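Chemotactic transducer PctC (PDB 5LTV) binds gamma-aminobutanoate (GABA) through its extracytoplasmic Cache-type ligand-binding domain and probably relays this signal to direct chemotaxis in Pseudomonas aeruginosa. Local coordinates at residues A[55-60]-A[149-154]; A[93-98]-A[166-171]; A[102-107]-A[114-119]; A[119-124]-A[137-142]. All coordinates share one frame; numbering follows the deposited sequence. Where two conformers were deposited one is given.

Interaction 1. Residues A[55-60]-A[149-154]; sequences GRMHLV and LAMSLP. With SO4 (sulfate ion), chain J.
Arg56, Met57 and Val60 lie on the side of the long helix 34-68 that packs against strand 147-157, the helix-on-sheet layer that backs the ligand-binding sheet of this Cache domain. The short segments run in roughly the same direction, 36° apart, with axes 8.6 Å from each other, and apolar contact joins them. Arg56 gives only the root of its side chain to the strand: CB lies 3.8 Å from Met151 SD. From there the chain bends at chi2 and leads away from the strand to where NH1 and NH2 hold a sulfate, probably from the crystallisation liquor; NH1 meets O3 of this ion at 2.9 Å. Trp52 supplies a cation-pi partner to the same arginine and a further bond to the sulfate. Next along the helix, Met57 crosses Met151 at about a right angle, Met57 CG 3.6 Å from Met151 CE. The Met151 chain is extended beyond CG (chi2 158°, chi3 180°), which carries its sulfur and methyl up to the helix surface between Arg56 and Met57. One turn on, Val60 divides its branches: CG2 rests against Met151 CB at 4.1 Å, while CG1 reaches Leu153 CD1 at 3.8 Å.

Interaction 2. Residues A[93-98]-A[166-171]; sequences SVYLGE and AGDMKL. With ABU (gamma-amino-butanoic acid), chain H.
Asp168 OD2 is gripped by two groups at once: the Tyr95 hydroxyl at 2.9 Å and the amino nitrogen N of the bound GABA at 2.8 Å. The carboxylate stands on the inner strands of the antiparallel Cache sheet, where strand 93-98 pairs with strand 160-170, and it forms the amine end of the ligand pocket. Tyr95 OH approaches OD2 on the anti side, 32° out of the carboxylate plane, with the ring and carboxylate planes 55° apart. The other oxygen, OD1, takes a bond from Ser93 OG at 3.1 Å on its syn side, plus a weak one from Ser93 N. Both carboxylate oxygens therefore have partners that limit rotation of the group, and its negative charge probably complements a protonated ligand amine.

Ser93, Tyr95, Ala166 and Asp168 direct their side chains to the ligand-bearing face. Tyr95 carries CG between its backbone N and carbonyl carbon (chi1 40°), which lays the ring over the neighbouring strand: CE2 touches Ala166 CB at 3.5 Å, and the ligand carbon CB lies over one ring face. Val94 faces the other way, toward helices 34-68 and 75-82, opposite Gly167 in a non-hydrogen-bonded pair whose CA atoms come within 4.1 Å. On either side of it are the hydrogen-bonded pairs Ser93 with Asp168 and Tyr95 with Ala166; the latter is joined twice, by Tyr95 N to Ala166 O and by Ala166 N to Tyr95 O, each 2.9 Å.

Interaction 3. Residues A[102-107]-A[114-119]; sequences GTFTMR and EGYDPR. With ABU (gamma-amino-butanoic acid), chain H; SO4 (sulfate ion), chain K.
One face of the Phe104 ring receives the edge of Tyr116, whose CE2 sits over the ring centre, 3.7 Å from Phe104 CG. It is an edge-to-face (T-shaped) pair with the planes 67° apart, and it joins edge strand 104-107 of the Cache sheet to the loop that closes over the GABA pocket. With chi1 at 179°, the Tyr116 ring points away from its own backbone nitrogen and runs past Phe104 until OH hydrogen-bonds ligand OXT at 2.6 Å. This tyrosine thus touches Phe104 with one part of its rim and the ligand carboxylate with another. Pro118 lies beside the Phe104 ring, its CB 3.7 Å from Phe104 CD1, and Trp123 packs on both residues. On the sheet side, Met106 brings SD to 3.4 Å from the ligand N.

Farther out, Gly102 N lies over the centre of one face of the Arg119 guanidinium. Asp117 holds this guanidinium side-on, OD1 to NE and OD2 to NH2, in a salt bridge. The adjoining edge, NH1 with the shared NH2, binds a sulfate, probably from the crystallisation liquor. Asp117 OD1 also closes an Asx turn by accepting from Arg119 N at 3.0 Å.

Interaction 4. Residues A[119-124]-A[137-142]; sequences RTRAWY and EPFVDA. With ABU (gamma-amino-butanoic acid), chain H; SO4 (sulfate ion), chain I; SO4 (sulfate ion), chain K.
The carboxylate end of the GABA pocket is built here, where the start of helix 122-130 faces the end of strand 134-140, and Arg121 reaches across between them. Its NE gives a nearly straight bond to ligand OXT (2.6 Å), and its NH2 meets ligand O at 2.7 Å, so the guanidinium takes the carboxylate side-on, one nitrogen to each oxygen. Bends at chi2 and chi3 (-89° and -67°) fold the arginine round to present that edge. NH2 also makes a weak bond to Val140 O, and Ala142 CB lies over one guanidinium face. A sulfate, probably from the crystallisation liquor, sits at another edge: NH1 holds its O4 at 2.9 Å, and Val140 N binds its O1.

Both segments flank the ligand-bearing face of the Cache sheet, and each adds a further donor to the carboxylate. Trp123 NE1 bonds OXT at 2.9 Å, with the oxygen at the edge of the indole; from the strand end, Ala142 N bonds ligand O at 3.0 Å. Phe139 stands beside the arginine, CD2 3.4 Å from Arg121 NH2, with ligand O at its ring edge, near the ring plane. Its ring is nearly parallel to the five-membered ring of Trp123 (22°) but slid well aside, with Phe139 CZ touching Trp123 CD1. Toward the amine end, Asp141 OD2 lies 3.0 Å from ligand CD, while its OD1 takes the backbone N-H groups of Gly143 and Thr144.

All four contacts reach one five-stranded antiparallel sheet of the Cache domain, with strand order 104-107, 93-98, 160-170, 147-157, 134-140. Interaction 1 backs it with helix 34-68; interactions 2, 3 and 4 surround GABA on the opposite face, their centres 10 to 12 Å apart. Interactions 1 and 2 have centres 8 Å apart and meet through the neighbouring strands 147-157 and 160-170, their segments alternating along the chain. Interactions 3 and 4 follow one another, share Arg119, and are nested inside the loops closed by both 1 and 2. The pocket is thus a sheet floor holding the amine, enclosed by loops and a helix start, between strands 93-98 and 160-170 in the chain, that hold the carboxylate.

Interaction 1. Residues A[55-60]-A[149-154]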
# COMPACT_ATOMS: atom_id res chain seq x y z
N GLY A 55 1.85 -3.35 10.41
CA GLY A 55 1.87 -2.25 11.36
C GLY A 55 1.17 -1.03 10.80
O GLY A 55 0.36 -0.38 11.49
N ARG A 56 1.44 -0.71 9.53
CA ARG A 56 0.72 0.40 8.91
C ARG A 56 -0.78 0.12 8.83
O ARG A 56 -1.61 0.99 9.12
CB ARG A 56 1.34 0.69 7.53
CG ARG A 56 2.29 1.88 7.58
CD ARG A 56 3.46 1.62 8.58
NE ARG A 56 4.45 2.68 8.52
CZ ARG A 56 5.68 2.60 9.01
NH1 ARG A 56 6.11 1.48 9.59
NH2 ARG A 56 6.49 3.64 8.87
N MET A 57 -1.16 -1.11 8.47
CA MET A 57 -2.57 -1.48 8.47
C MET A 57 -3.22 -1.21 9.83
O MET A 57 -4.31 -0.63 9.90
CB MET A 57 -2.73 -2.95 8.08
CG MET A 57 -2.37 -3.20 6.62
SD MET A 57 -2.46 -4.90 5.99
CE MET A 57 -2.61 -5.85 7.49
N HIS A 58 -2.57 -1.64 10.91
CA HIS A 58 -3.13 -1.48 12.23
C HIS A 58 -3.39 -0.02 12.54
O HIS A 58 -4.41 0.33 13.15
CB HIS A 58 -2.20 -2.10 13.28
CG HIS A 58 -1.99 -3.58 13.10
ND1 HIS A 58 -0.91 -4.26 13.62
CD2 HIS A 58 -2.75 -4.51 12.45
CE1 HIS A 58 -1.00 -5.54 13.30
NE2 HIS A 58 -2.10 -5.71 12.58
N LEU A 59 -2.45 0.85 12.14
CA LEU A 59 -2.62 2.27 12.41
C LEU A 59 -3.82 2.82 11.68
O LEU A 59 -4.57 3.64 12.22
CB LEU A 59 -1.33 3.05 12.05
CG LEU A 59 -0.18 2.83 13.05
CD1 LEU A 59 1.17 3.35 12.49
CD2 LEU A 59 -0.50 3.46 14.42
N VAL A 60 -4.05 2.34 10.44
CA VAL A 60 -5.19 2.81 9.65
C VAL A 60 -6.48 2.27 10.24
O VAL A 60 -7.48 3.01 10.39
CB VAL A 60 -4.98 2.42 8.17
CG1 VAL A 60 -6.21 2.71 7.35
CG2 VAL A 60 -3.78 3.21 7.60
N LEU A 149 1.12 4.13 -2.50
CA LEU A 149 0.02 3.20 -2.33
C LEU A 149 -0.67 3.57 -1.03
O LEU A 149 -0.09 4.21 -0.15
CB LEU A 149 0.49 1.71 -2.38
CG LEU A 149 1.38 1.03 -1.34
CD1 LEU A 149 0.56 0.79 -0.13
CD2 LEU A 149 1.97 -0.30 -1.81
N ALA A 150 -1.94 3.19 -0.92
CA ALA A 150 -2.74 3.58 0.22
C ALA A 150 -3.35 2.35 0.88
O ALA A 150 -3.54 1.31 0.26
CB ALA A 150 -3.85 4.56 -0.18
N MET A 151 -3.65 2.49 2.16
CA MET A 151 -4.50 1.57 2.89
C MET A 151 -5.73 2.34 3.31
O MET A 151 -5.60 3.41 3.91
CB MET A 151 -3.75 1.04 4.10
CG MET A 151 -2.70 0.07 3.73
SD MET A 151 -1.47 -0.04 5.06
CE MET A 151 -0.31 -1.27 4.37
N SER A 152 -6.92 1.82 2.98
CA SER A 152 -8.15 2.60 3.17
C SER A 152 -9.30 1.70 3.63
O SER A 152 -9.31 0.49 3.37
CB SER A 152 -8.57 3.36 1.88
OG SER A 152 -8.84 2.46 0.78
N LEU A 153 -10.25 2.31 4.34
CA LEU A 153 -11.40 1.55 4.81
C LEU A 153 -12.54 2.51 5.15
O LEU A 153 -12.29 3.64 5.58
CB LEU A 153 -11.06 0.67 6.03
CG LEU A 153 -10.26 1.04 7.29
CD1 LEU A 153 -9.99 2.52 7.52
CD2 LEU A 153 -10.94 0.42 8.51
N PRO A 154 -13.79 2.06 5.01
CA PRO A 154 -14.93 2.91 5.38
C PRO A 154 -14.93 3.21 6.86
O PRO A 154 -14.44 2.43 7.67
CB PRO A 154 -16.15 2.06 4.99
CG PRO A 154 -15.56 0.97 4.03
CD PRO A 154 -14.21 0.70 4.61
S SO4 J . 9.79 2.98 9.93
O1 SO4 J . 10.27 2.49 8.62
O2 SO4 J . 10.87 3.03 10.91
O3 SO4 J . 8.77 2.05 10.46
O4 SO4 J . 9.22 4.32 9.82

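Interaction 2. Residues A[93-98]-A[166-171]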
# COMPACT_ATOMS: atom_id res chain seq x y z
N SER A 93 0.91 10.65 4.38
CA SER A 93 -0.21 11.42 4.89
C SER A 93 -1.33 10.46 5.23
O SER A 93 -1.37 9.31 4.75
CB SER A 93 -0.70 12.46 3.88
OG SER A 93 -1.07 11.80 2.68
N VAL A 94 -2.23 10.95 6.09
CA VAL A 94 -3.47 10.29 6.46
C VAL A 94 -4.59 11.26 6.14
O VAL A 94 -4.38 12.48 6.06
CB VAL A 94 -3.51 9.87 7.96
CG1 VAL A 94 -2.47 8.83 8.23
CG2 VAL A 94 -3.29 11.10 8.88
N TYR A 95 -5.79 10.70 5.93
CA TYR A 95 -6.86 11.54 5.41
C TYR A 95 -8.21 10.85 5.51
O TYR A 95 -8.31 9.62 5.59
CB TYR A 95 -6.61 11.99 3.97
CG TYR A 95 -6.01 11.00 3.00
CD1 TYR A 95 -4.63 10.87 2.87
CD2 TYR A 95 -6.83 10.24 2.13
CE1 TYR A 95 -4.06 9.97 1.94
CE2 TYR A 95 -6.27 9.36 1.18
CZ TYR A 95 -4.89 9.24 1.09
OH TYR A 95 -4.31 8.38 0.18
N LEU A 96 -9.24 11.68 5.51
CA LEU A 96 -10.64 11.27 5.53
C LEU A 96 -11.34 11.97 4.38
O LEU A 96 -11.38 13.20 4.33
CB LEU A 96 -11.32 11.64 6.86
CG LEU A 96 -12.84 11.40 6.91
CD1 LEU A 96 -13.18 9.91 7.05
CD2 LEU A 96 -13.44 12.17 8.09
N GLY A 97 -11.89 11.19 3.45
CA GLY A 97 -12.75 11.72 2.42
C GLY A 97 -14.16 11.46 2.92
O GLY A 97 -14.51 10.32 3.23
N GLU A 98 -14.95 12.53 3.03
CA GLU A 98 -16.30 12.47 3.60
C GLU A 98 -17.36 12.24 2.53
O GLU A 98 -17.29 12.81 1.45
CB GLU A 98 -16.61 13.74 4.40
CG GLU A 98 -15.84 13.81 5.71
CD GLU A 98 -16.14 15.02 6.56
OE1 GLU A 98 -15.19 15.73 6.96
OE2 GLU A 98 -17.33 15.25 6.88
N ALA A 166 -7.91 6.82 5.17
CA ALA A 166 -6.75 6.18 4.55
C ALA A 166 -5.44 6.74 5.11
O ALA A 166 -5.40 7.82 5.68
CB ALA A 166 -6.73 6.37 3.03
N GLY A 167 -4.38 5.96 4.92
CA GLY A 167 -3.02 6.50 4.91
C GLY A 167 -2.26 6.01 3.70
O GLY A 167 -2.44 4.89 3.25
N ASP A 168 -1.40 6.87 3.17
CA ASP A 168 -0.60 6.40 2.05
C ASP A 168 0.90 6.50 2.39
O ASP A 168 1.31 7.19 3.33
CB ASP A 168 -0.93 7.15 0.76
CG ASP A 168 -0.81 8.66 0.91
OD1 ASP A 168 0.11 9.14 1.61
OD2 ASP A 168 -1.64 9.38 0.31
N MET A 169 1.70 5.79 1.60
CA MET A 169 3.14 5.75 1.76
C MET A 169 3.83 5.73 0.40
O MET A 169 3.34 5.13 -0.55
CB MET A 169 3.54 4.54 2.61
CG MET A 169 2.91 3.29 2.18
SD MET A 169 2.28 2.38 3.61
CE MET A 169 0.51 2.62 3.41
N LYS A 170 4.97 6.43 0.33
CA LYS A 170 5.77 6.45 -0.89
C LYS A 170 6.33 5.08 -1.23
O LYS A 170 6.74 4.31 -0.34
CB LYS A 170 6.93 7.44 -0.74
CG LYS A 170 6.48 8.90 -0.68
CD LYS A 170 7.57 9.81 -0.14
CE LYS A 170 8.89 9.53 -0.81
NZ LYS A 170 10.02 10.23 -0.11
N LEU A 171 6.33 4.76 -2.52
CA LEU A 171 6.87 3.49 -2.97
C LEU A 171 8.36 3.35 -2.65
O LEU A 171 8.82 2.24 -2.38
CB LEU A 171 6.67 3.32 -4.48
CG LEU A 171 5.28 3.19 -5.07
CD1 LEU A 171 5.45 2.51 -6.43
CD2 LEU A 171 4.31 2.40 -4.16
N ABU H . -2.31 12.07 -0.15
CD ABU H . -2.73 11.76 -1.54
CB ABU H . -4.16 12.14 -1.81
CG ABU H . -4.98 11.00 -2.40
C ABU H . -5.28 10.95 -3.89
O ABU H . -4.32 10.81 -4.69
OXT ABU H . -6.49 10.96 -4.25

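Interaction 3. Residues A[102-107]-A[114-119]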
# COMPACT_ATOMS: atom_id res chain seq x y z
N GLY A 102 -17.84 15.44 -0.12
CA GLY A 102 -16.48 15.34 -0.61
C GLY A 102 -15.42 16.09 0.19
O GLY A 102 -14.28 16.15 -0.26
N THR A 103 -15.78 16.67 1.33
CA THR A 103 -14.82 17.34 2.20
C THR A 103 -13.64 16.42 2.47
O THR A 103 -13.81 15.25 2.80
CB THR A 103 -15.52 17.70 3.52
OG1 THR A 103 -16.66 18.55 3.26
CG2 THR A 103 -14.52 18.36 4.50
N PHE A 104 -12.44 16.94 2.28
CA PHE A 104 -11.22 16.15 2.30
C PHE A 104 -10.30 16.77 3.35
O PHE A 104 -9.86 17.92 3.19
CB PHE A 104 -10.58 16.14 0.91
CG PHE A 104 -9.31 15.31 0.83
CD1 PHE A 104 -9.37 13.93 0.89
CD2 PHE A 104 -8.07 15.93 0.69
CE1 PHE A 104 -8.22 13.17 0.81
CE2 PHE A 104 -6.92 15.19 0.62
CZ PHE A 104 -6.99 13.79 0.69
N THR A 105 -10.01 16.02 4.42
CA THR A 105 -9.11 16.48 5.47
C THR A 105 -7.88 15.59 5.47
O THR A 105 -7.97 14.39 5.73
CB THR A 105 -9.76 16.45 6.84
OG1 THR A 105 -11.02 17.09 6.76
CG2 THR A 105 -8.90 17.19 7.86
N MET A 106 -6.73 16.17 5.20
CA MET A 106 -5.47 15.47 5.08
C MET A 106 -4.44 16.08 6.03
O MET A 106 -4.31 17.30 6.09
CB MET A 106 -4.95 15.60 3.68
CG MET A 106 -3.54 15.06 3.54
SD MET A 106 -3.07 14.80 1.75
CE MET A 106 -2.52 16.40 1.36
N ARG A 107 -3.69 15.21 6.73
CA ARG A 107 -2.58 15.66 7.59
C ARG A 107 -1.39 14.74 7.36
O ARG A 107 -1.60 13.56 7.17
CB ARG A 107 -2.95 15.74 9.12
CG ARG A 107 -4.11 16.75 9.38
CD ARG A 107 -3.60 18.24 9.33
NE ARG A 107 -4.60 19.24 9.70
CZ ARG A 107 -5.60 19.68 8.88
NH1 ARG A 107 -5.83 19.21 7.64
NH2 ARG A 107 -6.39 20.60 9.35
N GLU A 114 -7.50 21.87 -8.03
CA GLU A 114 -8.80 22.51 -8.12
C GLU A 114 -9.86 21.47 -8.49
O GLU A 114 -9.66 20.65 -9.40
CB GLU A 114 -8.74 23.64 -9.16
CG GLU A 114 -10.09 24.14 -9.70
CD GLU A 114 -10.79 25.10 -8.80
OE1 GLU A 114 -11.57 24.67 -7.93
OE2 GLU A 114 -10.61 26.32 -8.98
N GLY A 115 -10.97 21.48 -7.75
CA GLY A 115 -12.06 20.55 -7.97
C GLY A 115 -11.81 19.13 -7.50
O GLY A 115 -12.61 18.25 -7.85
N TYR A 116 -10.72 18.88 -6.76
CA TYR A 116 -10.47 17.55 -6.21
C TYR A 116 -11.67 17.06 -5.39
O TYR A 116 -12.17 17.76 -4.51
CB TYR A 116 -9.21 17.56 -5.35
CG TYR A 116 -8.93 16.21 -4.73
CD1 TYR A 116 -8.34 15.20 -5.49
CD2 TYR A 116 -9.29 15.93 -3.40
CE1 TYR A 116 -8.07 13.95 -4.94
CE2 TYR A 116 -9.03 14.67 -2.83
CZ TYR A 116 -8.42 13.70 -3.60
OH TYR A 116 -8.19 12.47 -3.05
N ASP A 117 -12.12 15.85 -5.67
CA ASP A 117 -13.23 15.24 -4.95
C ASP A 117 -12.79 13.83 -4.61
O ASP A 117 -12.67 12.98 -5.52
CB ASP A 117 -14.51 15.27 -5.79
CG ASP A 117 -15.70 14.58 -5.10
OD1 ASP A 117 -15.53 13.96 -4.03
OD2 ASP A 117 -16.81 14.63 -5.64
N PRO A 118 -12.49 13.53 -3.34
CA PRO A 118 -11.92 12.21 -3.02
C PRO A 118 -12.87 11.09 -3.36
O PRO A 118 -12.42 9.95 -3.56
CB PRO A 118 -11.65 12.27 -1.51
CG PRO A 118 -12.71 13.30 -1.00
CD PRO A 118 -12.78 14.32 -2.12
N ARG A 119 -14.18 11.38 -3.43
CA ARG A 119 -15.13 10.31 -3.73
C ARG A 119 -14.94 9.75 -5.13
O ARG A 119 -15.37 8.61 -5.38
CB ARG A 119 -16.56 10.80 -3.52
CG ARG A 119 -16.79 11.31 -2.07
CD ARG A 119 -18.10 12.02 -1.94
NE ARG A 119 -18.09 13.21 -2.81
CZ ARG A 119 -19.09 14.06 -2.91
NH1 ARG A 119 -20.22 13.87 -2.20
NH2 ARG A 119 -18.98 15.09 -3.74
N ABU H . -2.31 12.07 -0.15
CD ABU H . -2.73 11.76 -1.54
CB ABU H . -4.16 12.14 -1.81
CG ABU H . -4.98 11.00 -2.40
C ABU H . -5.28 10.95 -3.89
O ABU H . -4.32 10.81 -4.69
OXT ABU H . -6.49 10.96 -4.25
S SO4 K . -22.49 16.34 -3.80
O1 SO4 K . -22.11 16.06 -5.18
O2 SO4 K . -22.73 15.08 -3.09
O3 SO4 K . -21.43 17.07 -3.11
O4 SO4 K . -23.71 17.14 -3.82

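Interaction 4. Residues A[119-124]-A[137-142]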
# COMPACT_ATOMS: atom_id res chain seq x y z
N ARG A 119 -14.18 11.38 -3.43
CA ARG A 119 -15.13 10.31 -3.73
C ARG A 119 -14.94 9.75 -5.13
O ARG A 119 -15.37 8.61 -5.38
CB ARG A 119 -16.56 10.80 -3.52
CG ARG A 119 -16.79 11.31 -2.07
CD ARG A 119 -18.10 12.02 -1.94
NE ARG A 119 -18.09 13.21 -2.81
CZ ARG A 119 -19.09 14.06 -2.91
NH1 ARG A 119 -20.22 13.87 -2.20
NH2 ARG A 119 -18.98 15.09 -3.74
N THR A 120 -14.27 10.47 -6.02
CA THR A 120 -14.07 9.94 -7.37
C THR A 120 -12.84 9.05 -7.49
O THR A 120 -12.52 8.61 -8.60
CB THR A 120 -13.94 11.07 -8.41
OG1 THR A 120 -12.78 11.86 -8.16
CG2 THR A 120 -15.21 11.98 -8.47
N ARG A 121 -12.12 8.79 -6.40
CA ARG A 121 -10.81 8.17 -6.51
C ARG A 121 -10.87 6.70 -6.11
O ARG A 121 -11.67 6.30 -5.24
CB ARG A 121 -9.78 8.93 -5.67
CG ARG A 121 -9.63 10.46 -6.07
CD ARG A 121 -8.58 10.67 -7.17
NE ARG A 121 -7.22 10.36 -6.70
CZ ARG A 121 -6.23 9.92 -7.48
NH1 ARG A 121 -6.44 9.72 -8.77
NH2 ARG A 121 -5.03 9.66 -6.97
N ALA A 122 -9.99 5.90 -6.72
CA ALA A 122 -10.01 4.45 -6.54
C ALA A 122 -9.82 4.03 -5.09
O ALA A 122 -10.37 3.01 -4.66
CB ALA A 122 -8.95 3.77 -7.41
N TRP A 123 -9.01 4.77 -4.31
CA TRP A 123 -8.81 4.35 -2.93
C TRP A 123 -10.08 4.54 -2.12
O TRP A 123 -10.30 3.85 -1.12
CB TRP A 123 -7.65 5.11 -2.27
CG TRP A 123 -7.84 6.62 -2.22
CD1 TRP A 123 -7.30 7.52 -3.08
CD2 TRP A 123 -8.59 7.39 -1.25
NE1 TRP A 123 -7.66 8.81 -2.71
CE2 TRP A 123 -8.45 8.76 -1.60
CE3 TRP A 123 -9.35 7.05 -0.12
CZ2 TRP A 123 -9.05 9.79 -0.87
CZ3 TRP A 123 -9.93 8.07 0.62
CH2 TRP A 123 -9.78 9.43 0.24
N TYR A 124 -10.93 5.46 -2.57
CA TYR A 124 -12.21 5.70 -1.93
C TYR A 124 -13.24 4.66 -2.38
O TYR A 124 -13.76 3.88 -1.56
CB TYR A 124 -12.66 7.14 -2.25
CG TYR A 124 -13.91 7.53 -1.54
CD1 TYR A 124 -13.86 8.33 -0.40
CD2 TYR A 124 -15.19 7.13 -1.99
CE1 TYR A 124 -15.06 8.66 0.30
CE2 TYR A 124 -16.34 7.48 -1.33
CZ TYR A 124 -16.29 8.23 -0.19
OH TYR A 124 -17.46 8.58 0.47
N GLU A 137 -2.93 -1.14 -5.19
CA GLU A 137 -1.73 -1.13 -6.01
C GLU A 137 -1.21 0.31 -6.13
O GLU A 137 -1.91 1.27 -5.80
CB GLU A 137 -2.03 -1.77 -7.37
CG GLU A 137 -2.29 -3.29 -7.29
CD GLU A 137 -2.59 -3.98 -8.64
OE1 GLU A 137 -2.89 -3.28 -9.63
OE2 GLU A 137 -2.53 -5.23 -8.71
N PRO A 138 0.03 0.49 -6.57
CA PRO A 138 0.56 1.86 -6.70
C PRO A 138 -0.32 2.72 -7.61
O PRO A 138 -0.94 2.25 -8.57
CB PRO A 138 1.96 1.65 -7.31
CG PRO A 138 2.38 0.26 -6.77
CD PRO A 138 1.06 -0.54 -6.83
N PHE A 139 -0.43 3.99 -7.23
CA PHE A 139 -1.00 5.00 -8.10
C PHE A 139 -0.20 6.27 -7.87
O PHE A 139 0.80 6.26 -7.13
CB PHE A 139 -2.52 5.15 -7.86
CG PHE A 139 -2.90 5.56 -6.46
CD1 PHE A 139 -3.02 4.60 -5.44
CD2 PHE A 139 -3.16 6.91 -6.17
CE1 PHE A 139 -3.37 4.97 -4.15
CE2 PHE A 139 -3.55 7.28 -4.91
CZ PHE A 139 -3.66 6.32 -3.88
N VAL A 140 -0.62 7.34 -8.53
CA VAL A 140 0.06 8.63 -8.50
C VAL A 140 -0.71 9.56 -7.57
O VAL A 140 -1.88 9.87 -7.83
CB VAL A 140 0.14 9.25 -9.91
CG1 VAL A 140 0.75 10.68 -9.83
CG2 VAL A 140 0.95 8.39 -10.86
N ASP A 141 -0.04 10.04 -6.53
CA ASP A 141 -0.65 11.02 -5.61
C ASP A 141 -1.16 12.24 -6.38
O ASP A 141 -0.41 12.86 -7.14
CB ASP A 141 0.40 11.42 -4.59
CG ASP A 141 -0.12 12.33 -3.50
OD1 ASP A 141 -0.75 13.38 -3.78
OD2 ASP A 141 0.16 12.01 -2.33
N ALA A 142 -2.43 12.61 -6.15
CA ALA A 142 -3.03 13.70 -6.91
C ALA A 142 -2.45 15.06 -6.54
O ALA A 142 -2.60 16.01 -7.31
CB ALA A 142 -4.54 13.75 -6.70
N ABU H . -2.31 12.07 -0.15
CD ABU H . -2.73 11.76 -1.54
CB ABU H . -4.16 12.14 -1.81
CG ABU H . -4.98 11.00 -2.40
C ABU H . -5.28 10.95 -3.89
O ABU H . -4.32 10.81 -4.69
OXT ABU H . -6.49 10.96 -4.25
S SO4 I . -3.74 7.72 -10.89
O1 SO4 I . -2.43 7.11 -10.81
O2 SO4 I . -4.64 6.85 -11.67
O3 SO4 I . -3.61 9.06 -11.49
O4 SO4 I . -4.30 7.89 -9.56
S SO4 K . -22.49 16.34 -3.80
O1 SO4 K . -22.11 16.06 -5.18
O2 SO4 K . -22.73 15.08 -3.09
O3 SO4 K . -21.43 17.07 -3.11
O4 SO4 K . -23.71 17.14 -3.82